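Long-range contact in enhancer of mRNA-decapping protein 4 homolog (Drosophila melanogaster, PDB 2VXG), which probably takes part in mRNA decapping during mRNA degradation and is required for silencing a subset of endogenous miRNA targets: residues E53-S65 and L79-T93. Sequence-based numbering, arbitrary orientation.
Sequences EQKVLLSLIQQIS and LNEALLAINMADPIT
Gln54, in the first turn of helix 54-66, reaches across to the chain that leaves helix 73-85, joining the two arms of an antiparallel helical hairpin in the all-helical C-terminal domain of Ge-1. The N-to-C directions of segments 54-65 and 79-85 differ by 143°, and their axes approach to 9.3 Å. Followed outward, Gln54 CB and CG both pass the hydroxyl of Thr93, CG also lying 3.7 Å from Asp90 OD2. The chain bends at chi2 (-76°), which brings CD close to Asn87 N and turns the amide towards the backbone at residues 85-87. There OE1 accepts two hydrogen bonds: Thr93 OG1 donates in the carbonyl plane, on a lone pair, at 2.9 Å from OE1, and Asn87 N, 2.8 Å from OE1, comes from a position tilted out of that plane. NE2 in turn donates to Ala85 O, which lies exactly in the amide plane. Glutamine suits the site because one flat group can both accept and donate, and bonds at both its ends fix the amide's rotation where helix 73-85 gives way to the link to helix 91-114. Asp90 caps that next helix, its OD1 receiving Ile92 N and Thr93 N, and so holds Thr93 beside Gln54.

Away from this polar end, towards Ile64 and Leu79, the interface is aliphatic. Ala82, small enough for close helix packing, puts CB between Leu57 CD2 and Ile61 CG1, and Ile61 CD1 extends to Ile86 CD1. Leu58 lies roughly perpendicular to Ile86, its CD2 meeting Ile86 CD1, and also touches His96 of helix 91-114. Ile64 and Leu79 lie alongside, pointing opposite ways, with Ile64 CG2 3.6 Å from Leu79 CD2. Packing is tighter near Gln54, where Leu57 CD1 presses to 3.5 Å from Ala85 CB.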
ATOM      1  N   GLU A  53       8.987  -3.072  -6.466  1.00 21.27           N
ATOM      2  CA  GLU A  53      10.110  -3.130  -5.554  1.00 20.66           C
ATOM      3  C   GLU A  53       9.617  -3.299  -4.141  1.00 19.21           C
ATOM      4  O   GLU A  53       8.578  -2.754  -3.801  1.00 19.27           O
ATOM      5  CB  GLU A  53      10.821  -1.774  -5.604  1.00 21.27           C
ATOM      6  CG  GLU A  53      11.721  -1.647  -6.737  1.00 23.19           C
ATOM      7  CD  GLU A  53      12.171  -0.254  -6.930  1.00 22.10           C
ATOM      8  OE1 GLU A  53      11.800   0.635  -6.128  1.00 21.57           O
ATOM      9  OE2 GLU A  53      12.885  -0.037  -7.904  1.00 28.89           O
ATOM     10  N   GLN A  54      10.386  -3.981  -3.299  1.00 18.67           N
ATOM     11  CA  GLN A  54      10.063  -4.057  -1.870  1.00 17.27           C
ATOM     12  C   GLN A  54       9.939  -2.685  -1.201  1.00 17.20           C
ATOM     13  O   GLN A  54       9.049  -2.490  -0.364  1.00 15.39           O
ATOM     14  CB  GLN A  54      11.094  -4.873  -1.107  1.00 17.02           C
ATOM     15  CG  GLN A  54      11.110  -6.367  -1.482  1.00 16.53           C
ATOM     16  CD  GLN A  54       9.982  -7.097  -0.877  1.00 19.52           C
ATOM     17  OE1 GLN A  54       9.900  -7.220   0.362  1.00 17.69           O
ATOM     18  NE2 GLN A  54       9.095  -7.635  -1.734  1.00 16.76           N
ATOM     19  N   LYS A  55      10.840  -1.756  -1.546  1.00 16.53           N
ATOM     20  CA  LYS A  55      10.792  -0.423  -0.961  1.00 16.84           C
ATOM     21  C   LYS A  55       9.487   0.313  -1.316  1.00 15.85           C
ATOM     22  O   LYS A  55       8.981   1.068  -0.518  1.00 16.30           O
ATOM     23  CB  LYS A  55      12.061   0.398  -1.232  1.00 16.62           C
ATOM     24  CG  LYS A  55      12.290   0.964  -2.652  1.00 17.96           C
ATOM     25  CD  LYS A  55      13.565   1.839  -2.729  1.00 19.15           C
ATOM     26  CE  LYS A  55      14.072   1.917  -4.192  1.00 21.52           C
ATOM     27  NZ  LYS A  55      15.534   1.885  -4.235  1.00 29.48           N
ATOM     28  N   VAL A  56       8.957   0.047  -2.504  1.00 16.00           N
ATOM     29  CA  VAL A  56       7.705   0.624  -2.981  1.00 15.30           C
ATOM     30  C   VAL A  56       6.549  -0.021  -2.229  1.00 14.18           C
ATOM     31  O   VAL A  56       5.638   0.650  -1.793  1.00 14.28           O
ATOM     32  CB  VAL A  56       7.526   0.440  -4.500  1.00 14.46           C
ATOM     33  CG1 VAL A  56       6.067   0.629  -4.910  1.00 13.64           C
ATOM     34  CG2 VAL A  56       8.499   1.381  -5.317  1.00 13.29           C
ATOM     35  N   LEU A  57       6.604  -1.322  -2.058  1.00 14.60           N
ATOM     36  CA  LEU A  57       5.535  -2.009  -1.322  1.00 14.93           C
ATOM     37  C   LEU A  57       5.404  -1.475   0.096  1.00 14.93           C
ATOM     38  O   LEU A  57       4.278  -1.206   0.536  1.00 15.95           O
ATOM     39  CB  LEU A  57       5.778  -3.525  -1.301  1.00 16.12           C
ATOM     40  CG  LEU A  57       5.649  -4.259  -2.627  1.00 15.08           C
ATOM     41  CD1 LEU A  57       6.193  -5.634  -2.516  1.00 19.19           C
ATOM     42  CD2 LEU A  57       4.204  -4.287  -3.072  1.00 19.27           C
ATOM     43  N   LEU A  58       6.531  -1.324   0.815  1.00 15.01           N
ATOM     44  CA  LEU A  58       6.518  -0.875   2.242  1.00 14.89           C
ATOM     45  C   LEU A  58       6.063   0.584   2.396  1.00 15.49           C
ATOM     46  O   LEU A  58       5.387   0.947   3.344  1.00 14.81           O
ATOM     47  CB  LEU A  58       7.869  -1.069   2.902  1.00 15.16           C
ATOM     48  CG  LEU A  58       8.290  -2.530   3.184  1.00 15.57           C
ATOM     49  CD1 LEU A  58       9.746  -2.707   3.658  1.00 14.59           C
ATOM     50  CD2 LEU A  58       7.307  -3.267   4.121  1.00 14.47           C
ATOM     51  N   SER A  59       6.454   1.424   1.455  1.00 14.95           N
ATOM     52  CA  SER A  59       5.973   2.826   1.379  1.00 15.44           C
ATOM     53  C   SER A  59       4.457   2.928   1.084  1.00 15.68           C
ATOM     54  O   SER A  59       3.754   3.721   1.697  1.00 15.74           O
ATOM     55  CB  SER A  59       6.772   3.570   0.299  1.00 15.12           C
ATOM     56  OG  SER A  59       6.344   4.928   0.125  1.00 15.05           O
ATOM     57  N   LEU A  60       3.982   2.144   0.136  1.00 16.67           N
ATOM     58  CA  LEU A  60       2.568   2.072  -0.204  1.00 17.24           C
ATOM     59  C   LEU A  60       1.784   1.636   1.028  1.00 17.17           C
ATOM     60  O   LEU A  60       0.785   2.279   1.393  1.00 16.09           O
ATOM     61  CB  LEU A  60       2.365   1.104  -1.384  1.00 17.18           C
ATOM     62  CG  LEU A  60       1.015   0.906  -2.039  1.00 18.94           C
ATOM     63  CD1 LEU A  60       0.580   2.304  -2.555  1.00 20.29           C
ATOM     64  CD2 LEU A  60       1.105  -0.128  -3.198  1.00 20.17           C
ATOM     65  N   ILE A  61       2.283   0.614   1.722  1.00 17.35           N
ATOM     66  CA  ILE A  61       1.643   0.155   2.968  1.00 17.73           C
ATOM     67  C   ILE A  61       1.572   1.306   4.002  1.00 18.38           C
ATOM     68  O   ILE A  61       0.500   1.545   4.608  1.00 17.84           O
ATOM     69  CB  ILE A  61       2.381  -1.059   3.630  1.00 17.67           C
ATOM     70  CG1 ILE A  61       2.065  -2.354   2.861  1.00 19.57           C
ATOM     71  CG2 ILE A  61       1.936  -1.228   5.091  1.00 17.59           C
ATOM     72  CD1 ILE A  61       2.993  -3.528   3.228  1.00 17.42           C
ATOM     73  N   GLN A  62       2.667   1.999   4.156  1.00 18.77           N
ATOM     74  CA  GLN A  62       2.753   3.120   5.008  1.00 18.88           C
ATOM     75  C   GLN A  62       1.747   4.239   4.674  1.00 18.83           C
ATOM     76  O   GLN A  62       0.980   4.669   5.493  1.00 18.93           O
ATOM     77  CB  GLN A  62       4.193   3.576   5.042  1.00 19.99           C
ATOM     78  CG  GLN A  62       4.503   4.585   6.048  1.00 24.57           C
ATOM     79  CD  GLN A  62       4.250   5.991   5.589  1.00 31.97           C
ATOM     80  OE1 GLN A  62       4.739   6.403   4.561  1.00 32.79           O
ATOM     81  NE2 GLN A  62       3.512   6.733   6.353  1.00 39.55           N
ATOM     82  N   GLN A  63       1.727   4.623   3.428  1.00 17.86           N
ATOM     83  CA  GLN A  63       0.969   5.762   2.961  1.00 18.27           C
ATOM     84  C   GLN A  63      -0.554   5.528   2.958  1.00 18.81           C
ATOM     85  O   GLN A  63      -1.311   6.411   3.356  1.00 19.54           O
ATOM     86  CB  GLN A  63       1.448   6.203   1.579  1.00 17.91           C
ATOM     87  CG  GLN A  63       2.883   6.762   1.656  1.00 15.85           C
ATOM     88  CD  GLN A  63       3.218   7.729   0.579  1.00 15.86           C
ATOM     89  OE1 GLN A  63       2.353   8.271  -0.092  1.00 15.15           O
ATOM     90  NE2 GLN A  63       4.516   7.931   0.372  1.00 16.21           N
ATOM     91  N   ILE A  64      -0.966   4.351   2.517  1.00 18.28           N
ATOM     92  CA  ILE A  64      -2.373   3.977   2.483  1.00 18.41           C
ATOM     93  C   ILE A  64      -2.907   3.961   3.943  1.00 18.04           C
ATOM     94  O   ILE A  64      -4.006   4.478   4.219  1.00 18.10           O
ATOM     95  CB  ILE A  64      -2.614   2.614   1.799  1.00 18.19           C
ATOM     96  CG1 ILE A  64      -2.327   2.686   0.289  1.00 17.01           C
ATOM     97  CG2 ILE A  64      -4.097   2.163   2.051  1.00 17.13           C
ATOM     98  CD1 ILE A  64      -2.335   1.328  -0.419  1.00 17.96           C
ATOM     99  N   SER A  65      -2.135   3.360   4.848  1.00 18.71           N
ATOM    100  CA  SER A  65      -2.562   3.200   6.246  1.00 19.62           C
ATOM    101  C   SER A  65      -2.366   4.434   7.120  1.00 20.54           C
ATOM    102  O   SER A  65      -2.955   4.523   8.220  1.00 18.20           O
ATOM    103  CB  SER A  65      -1.909   2.014   6.929  1.00 18.43           C
ATOM    104  OG  SER A  65      -0.542   2.201   7.229  1.00 20.64           O
ATOM    105  N   LEU A  79      -3.471  -2.945   0.192  1.00 22.29           N
ATOM    106  CA  LEU A  79      -2.831  -3.252   1.477  1.00 21.13           C
ATOM    107  C   LEU A  79      -2.660  -4.751   1.596  1.00 19.64           C
ATOM    108  O   LEU A  79      -1.601  -5.211   1.994  1.00 18.36           O
ATOM    109  CB  LEU A  79      -3.672  -2.803   2.666  1.00 20.96           C
ATOM    110  CG  LEU A  79      -3.674  -1.337   3.003  1.00 21.29           C
ATOM    111  CD1 LEU A  79      -4.477  -1.204   4.308  1.00 19.81           C
ATOM    112  CD2 LEU A  79      -2.242  -0.802   3.071  1.00 18.74           C
ATOM    113  N   ASN A  80      -3.726  -5.477   1.281  1.00 19.50           N
ATOM    114  CA  ASN A  80      -3.693  -6.952   1.217  1.00 20.41           C
ATOM    115  C   ASN A  80      -2.563  -7.484   0.337  1.00 19.83           C
ATOM    116  O   ASN A  80      -1.746  -8.273   0.791  1.00 20.15           O
ATOM    117  CB  ASN A  80      -5.018  -7.513   0.701  1.00 20.32           C
ATOM    118  CG  ASN A  80      -6.174  -7.404   1.728  1.00 23.66           C
ATOM    119  OD1 ASN A  80      -5.954  -7.146   2.908  1.00 27.28           O
ATOM    120  ND2 ASN A  80      -7.415  -7.608   1.256  1.00 24.14           N
ATOM    121  N   GLU A  81      -2.558  -7.077  -0.934  1.00 20.29           N
ATOM    122  CA  GLU A  81      -1.561  -7.567  -1.900  1.00 20.07           C
ATOM    123  C   GLU A  81      -0.170  -7.130  -1.560  1.00 19.47           C
ATOM    124  O   GLU A  81       0.743  -7.930  -1.644  1.00 19.86           O
ATOM    125  CB  GLU A  81      -1.858  -7.142  -3.325  1.00 21.29           C
ATOM    126  CG  GLU A  81      -3.140  -7.666  -3.878  1.00 23.14           C
ATOM    127  CD  GLU A  81      -3.160  -9.106  -4.285  1.00 25.00           C
ATOM    128  OE1 GLU A  81      -2.135  -9.842  -4.240  1.00 27.44           O
ATOM    129  OE2 GLU A  81      -4.271  -9.510  -4.685  1.00 26.79           O
ATOM    130  N   ALA A  82      -0.002  -5.884  -1.117  1.00 18.81           N
ATOM    131  CA  ALA A  82       1.329  -5.425  -0.766  1.00 18.77           C
ATOM    132  C   ALA A  82       1.894  -6.218   0.396  1.00 18.45           C
ATOM    133  O   ALA A  82       3.064  -6.619   0.376  1.00 19.68           O
ATOM    134  CB  ALA A  82       1.358  -3.910  -0.497  1.00 17.56           C
ATOM    135  N   LEU A  83       1.086  -6.477   1.428  1.00 18.99           N
ATOM    136  CA  LEU A  83       1.559  -7.313   2.539  1.00 19.05           C
ATOM    137  C   LEU A  83       1.962  -8.708   2.052  1.00 18.25           C
ATOM    138  O   LEU A  83       3.009  -9.242   2.438  1.00 18.20           O
ATOM    139  CB  LEU A  83       0.468  -7.437   3.634  1.00 19.85           C
ATOM    140  CG  LEU A  83       0.673  -8.317   4.873  1.00 20.55           C
ATOM    141  CD1 LEU A  83       1.667  -7.651   5.825  1.00 22.84           C
ATOM    142  CD2 LEU A  83      -0.645  -8.542   5.630  1.00 20.71           C
ATOM    143  N   LEU A  84       1.115  -9.322   1.240  1.00 17.78           N
ATOM    144  CA  LEU A  84       1.401 -10.677   0.707  1.00 18.79           C
ATOM    145  C   LEU A  84       2.653 -10.712  -0.151  1.00 18.76           C
ATOM    146  O   LEU A  84       3.246 -11.756  -0.286  1.00 18.83           O
ATOM    147  CB  LEU A  84       0.220 -11.219  -0.090  1.00 17.81           C
ATOM    148  CG  LEU A  84      -1.086 -11.496   0.675  1.00 19.57           C
ATOM    149  CD1 LEU A  84      -2.147 -11.934  -0.285  1.00 19.41           C
ATOM    150  CD2 LEU A  84      -0.885 -12.576   1.777  1.00 20.59           C
ATOM    151  N   ALA A  85       3.035  -9.568  -0.727  1.00 19.66           N
ATOM    152  CA  ALA A  85       4.259  -9.457  -1.555  1.00 19.79           C
ATOM    153  C   ALA A  85       5.541  -9.153  -0.780  1.00 20.25           C
ATOM    154  O   ALA A  85       6.654  -9.206  -1.362  1.00 20.38           O
ATOM    155  CB  ALA A  85       4.066  -8.399  -2.637  1.00 19.18           C
ATOM    156  N   ILE A  86       5.422  -8.813   0.500  1.00 20.65           N
ATOM    157  CA  ILE A  86       6.604  -8.632   1.349  1.00 21.61           C
ATOM    158  C   ILE A  86       7.490  -9.886   1.338  1.00 22.25           C
ATOM    159  O   ILE A  86       7.040 -10.999   1.654  1.00 22.39           O
ATOM    160  CB  ILE A  86       6.242  -8.338   2.811  1.00 20.74           C
ATOM    161  CG1 ILE A  86       5.553  -6.997   2.980  1.00 21.43           C
ATOM    162  CG2 ILE A  86       7.496  -8.322   3.709  1.00 21.11           C
ATOM    163  CD1 ILE A  86       5.223  -6.701   4.480  1.00 22.43           C
ATOM    164  N   ASN A  87       8.758  -9.701   0.977  1.00 23.16           N
ATOM    165  CA  ASN A  87       9.706 -10.789   0.919  1.00 23.37           C
ATOM    166  C   ASN A  87      10.621 -10.677   2.114  1.00 24.30           C
ATOM    167  O   ASN A  87      11.518  -9.831   2.158  1.00 23.71           O
ATOM    168  CB  ASN A  87      10.517 -10.781  -0.382  1.00 23.24           C
ATOM    169  CG  ASN A  87      11.696 -11.738  -0.333  1.00 23.75           C
ATOM    170  OD1 ASN A  87      11.689 -12.708   0.424  1.00 22.75           O
ATOM    171  ND2 ASN A  87      12.707 -11.477  -1.142  1.00 24.08           N
ATOM    172  N   MET A  88      10.383 -11.536   3.093  1.00 25.32           N
ATOM    173  CA  MET A  88      11.142 -11.496   4.341  1.00 26.59           C
ATOM    174  C   MET A  88      12.578 -12.038   4.225  1.00 26.53           C
ATOM    175  O   MET A  88      13.332 -11.950   5.188  1.00 27.86           O
ATOM    176  CB  MET A  88      10.370 -12.207   5.484  1.00 28.02           C
ATOM    177  CG  MET A  88       9.131 -11.447   6.049  1.00 31.22           C
ATOM    178  SD  MET A  88       9.394  -9.666   6.426  1.00 41.62           S
ATOM    179  CE  MET A  88      10.358  -9.779   7.946  1.00 37.50           C
ATOM    180  N   ALA A  89      12.957 -12.582   3.064  1.00 26.08           N
ATOM    181  CA  ALA A  89      14.347 -12.939   2.781  1.00 25.12           C
ATOM    182  C   ALA A  89      15.162 -11.739   2.329  1.00 24.83           C
ATOM    183  O   ALA A  89      16.395 -11.792   2.310  1.00 25.14           O
ATOM    184  CB  ALA A  89      14.426 -14.038   1.730  1.00 25.70           C
ATOM    185  N   ASP A  90      14.499 -10.650   1.949  1.00 23.91           N
ATOM    186  CA  ASP A  90      15.246  -9.459   1.517  1.00 23.54           C
ATOM    187  C   ASP A  90      15.795  -8.805   2.787  1.00 21.87           C
ATOM    188  O   ASP A  90      15.040  -8.439   3.644  1.00 20.10           O
ATOM    189  CB  ASP A  90      14.329  -8.530   0.690  1.00 23.36           C
ATOM    190  CG  ASP A  90      14.993  -7.248   0.263  1.00 24.51           C
ATOM    191  OD1 ASP A  90      15.703  -6.608   1.066  1.00 27.12           O
ATOM    192  OD2 ASP A  90      14.741  -6.836  -0.883  1.00 24.41           O
ATOM    193  N   PRO A  91      17.124  -8.650   2.889  1.00 22.87           N
ATOM    194  CA  PRO A  91      17.733  -8.120   4.124  1.00 22.51           C
ATOM    195  C   PRO A  91      17.274  -6.688   4.535  1.00 21.85           C
ATOM    196  O   PRO A  91      17.195  -6.375   5.728  1.00 21.05           O
ATOM    197  CB  PRO A  91      19.236  -8.171   3.822  1.00 23.49           C
ATOM    198  CG  PRO A  91      19.344  -8.180   2.321  1.00 23.83           C
ATOM    199  CD  PRO A  91      18.136  -8.929   1.848  1.00 23.39           C
ATOM    200  N   ILE A  92      16.940  -5.857   3.559  1.00 20.91           N
ATOM    201  CA  ILE A  92      16.405  -4.530   3.840  1.00 20.73           C
ATOM    202  C   ILE A  92      14.991  -4.660   4.367  1.00 20.75           C
ATOM    203  O   ILE A  92      14.622  -4.047   5.376  1.00 19.92           O
ATOM    204  CB  ILE A  92      16.415  -3.636   2.594  1.00 20.03           C
ATOM    205  CG1 ILE A  92      17.872  -3.259   2.262  1.00 20.82           C
ATOM    206  CG2 ILE A  92      15.561  -2.402   2.855  1.00 20.63           C
ATOM    207  CD1 ILE A  92      18.074  -2.318   1.075  1.00 20.92           C
ATOM    208  N   THR A  93      14.188  -5.468   3.680  1.00 20.35           N
ATOM    209  CA  THR A  93      12.846  -5.712   4.127  1.00 20.29           C
ATOM    210  C   THR A  93      12.843  -6.294   5.542  1.00 21.26           C
ATOM    211  O   THR A  93      12.066  -5.886   6.383  1.00 20.26           O
ATOM    212  CB  THR A  93      12.135  -6.662   3.189  1.00 20.29           C
ATOM    213  OG1 THR A  93      12.070  -6.067   1.884  1.00 17.90           O
ATOM    214  CG2 THR A  93      10.707  -7.014   3.741  1.00 20.12           C
TER